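Side-chain contact in PhiH1 repressor-like protein (Haloarcula marismortui ATCC 43049, PDB 3B73), which is of unknown function but, as a winged-helix-turn-helix relative of the phage PhiH1 repressor, probably binds DNA and regulates transcription: residues G73-L77 / N78-D82. Residues are numbered along the deposited sequence; the frame is centred on the assembly and turned at random.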
loop_
_atom_site.group_PDB
_atom_site.type_symbol
_atom_site.label_atom_id
_atom_site.label_comp_id
_atom_site.label_asym_id
_atom_site.label_seq_id
_atom_site.Cartn_x
_atom_site.Cartn_y
_atom_site.Cartn_z
ATOM N N GLY B 73 11.650 -7.372 5.382
ATOM C CA GLY B 73 10.260 -7.342 4.978
ATOM C C GLY B 73 9.387 -7.022 6.173
ATOM O O GLY B 73 8.464 -6.215 6.067
ATOM N N GLU B 74 9.673 -7.655 7.315
ATOM C CA GLU B 74 8.906 -7.423 8.549
ATOM C C GLU B 74 9.082 -6.002 9.041
ATOM O O GLU B 74 8.118 -5.323 9.356
ATOM C CB GLU B 74 9.385 -8.354 9.660
ATOM C CG GLU B 74 9.197 -9.816 9.401
ATOM C CD GLU B 74 8.245 -10.448 10.374
ATOM O OE1 GLU B 74 8.733 -11.115 11.315
ATOM O OE2 GLU B 74 7.019 -10.264 10.204
ATOM N N ALA B 75 10.338 -5.568 9.112
ATOM C CA ALA B 75 10.651 -4.235 9.582
ATOM C C ALA B 75 9.960 -3.220 8.689
ATOM O O ALA B 75 9.467 -2.179 9.166
ATOM C CB ALA B 75 12.166 -4.014 9.575
ATOM N N TYR B 76 9.924 -3.522 7.389
ATOM C CA TYR B 76 9.272 -2.610 6.431
ATOM C C TYR B 76 7.778 -2.434 6.758
ATOM O O TYR B 76 7.276 -1.311 6.844
ATOM C CB TYR B 76 9.438 -3.090 4.973
ATOM C CG TYR B 76 8.413 -2.430 4.067
ATOM C CD1 TYR B 76 8.563 -1.090 3.685
ATOM C CD2 TYR B 76 7.266 -3.127 3.633
ATOM C CE1 TYR B 76 7.601 -0.446 2.878
ATOM C CE2 TYR B 76 6.303 -2.492 2.813
ATOM C CZ TYR B 76 6.492 -1.153 2.432
ATOM O OH TYR B 76 5.558 -0.493 1.656
ATOM N N LEU B 77 7.062 -3.548 6.920
ATOM C CA LEU B 77 5.645 -3.469 7.305
ATOM C C LEU B 77 5.433 -2.610 8.574
ATOM O O LEU B 77 4.402 -1.936 8.714
ATOM C CB LEU B 77 5.060 -4.876 7.496
ATOM C CG LEU B 77 5.053 -5.761 6.241
ATOM C CD1 LEU B 77 4.582 -7.173 6.539
ATOM C CD2 LEU B 77 4.184 -5.153 5.143
ATOM N N ASN B 78 6.427 -2.610 9.470
ATOM C CA ASN B 78 6.353 -1.881 10.747
ATOM C C ASN B 78 6.947 -0.487 10.731
ATOM O O ASN B 78 7.139 0.126 11.786
ATOM C CB ASN B 78 7.041 -2.688 11.847
ATOM C CG ASN B 78 6.367 -4.011 12.087
ATOM O OD1 ASN B 78 5.139 -4.077 12.155
ATOM N ND2 ASN B 78 7.155 -5.075 12.210
ATOM N N GLY B 79 7.246 0.016 9.537
ATOM C CA GLY B 79 7.766 1.367 9.413
ATOM C C GLY B 79 9.202 1.554 9.894
ATOM O O GLY B 79 9.599 2.663 10.265
ATOM N N GLU B 80 9.987 0.478 9.864
ATOM C CA GLU B 80 11.333 0.486 10.432
ATOM C C GLU B 80 12.384 0.249 9.367
ATOM O O GLU B 80 13.578 0.231 9.652
ATOM C CB GLU B 80 11.464 -0.610 11.490
ATOM C CG GLU B 80 10.794 -0.292 12.815
ATOM C CD GLU B 80 10.481 -1.560 13.614
ATOM O OE1 GLU B 80 10.969 -2.656 13.234
ATOM O OE2 GLU B 80 9.743 -1.458 14.621
ATOM N N TYR B 81 11.940 0.050 8.136
ATOM C CA TYR B 81 12.859 -0.177 7.030
ATOM C C TYR B 81 12.377 0.614 5.814
ATOM O O TYR B 81 11.235 0.495 5.385
ATOM C CB TYR B 81 12.973 -1.670 6.728
ATOM C CG TYR B 81 13.984 -1.975 5.649
ATOM C CD1 TYR B 81 15.310 -2.224 5.966
ATOM C CD2 TYR B 81 13.612 -2.012 4.306
ATOM C CE1 TYR B 81 16.240 -2.503 4.978
ATOM C CE2 TYR B 81 14.533 -2.286 3.317
ATOM C CZ TYR B 81 15.843 -2.519 3.658
ATOM O OH TYR B 81 16.749 -2.785 2.670
ATOM N N ASP B 82 13.253 1.455 5.298
ATOM C CA ASP B 82 12.957 2.332 4.181
ATOM C C ASP B 82 13.193 1.517 2.908
ATOM O O ASP B 82 14.341 1.225 2.535
ATOM C CB ASP B 82 13.887 3.566 4.251
ATOM C CG ASP B 82 13.694 4.543 3.076
ATOM O OD1 ASP B 82 13.245 4.146 1.962
ATOM O OD2 ASP B 82 14.014 5.729 3.281
HETATM O O HOH W 1 8.783 1.009 6.424
#
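Tyr-81 folds back onto the last turn of helix 71-77, where its CB meets the methyl of Ala-75 at 3.8 Å and also lies against the CB of Tyr-76. This is the tight part of the contact. With CG of Tyr-81 anti to the backbone N (chi1 -176°), the ring runs on past the helix and packs edge-to-face with Tyr-88. The Tyr-76 ring receives the carbonyl oxygen of Tyr-81 at its edge, near the ring plane, with O 3.5 Å from CD1, while its hydroxyl is hydrogen-bonded to Asp-16 and Ser-7. A water donates to both Tyr-76 O and Tyr-81 O, bridging the helix end to strand 81-82. The chain reverses through a Schellman motif: Glu-80 N bonds to Ala-75 O at 2.8 Å, and Gly-79 N to Tyr-76 O at 3.0 Å. Gly-79 is the C-prime residue, its positive phi (72°) being one that glycine adopts readily. The turn carries the chain from helix 71-77, which follows the wing strands, into the small hairpin of strands 81-82 and 87-88. Its outer side is looser. Asn-78 N still donates to Glu-74 O at 3.2 Å, and the side-chain amide doubles back over that carbonyl, ND2 standing 3.0 Å from Glu-74 O at an angle too poor for a hydrogen bond. Replacing Asn-78 by alanine would remove the amide, and the Glu-74 carbonyl would probably lose the polar group that lies across it. On the solvent side, Glu-80 touches the helix through its CB, 3.4 Å from Ala-75 O; the carboxylate end of its extended chain lies farther off, OE1 approaching Ala-75 CA no closer than 4.0 Å.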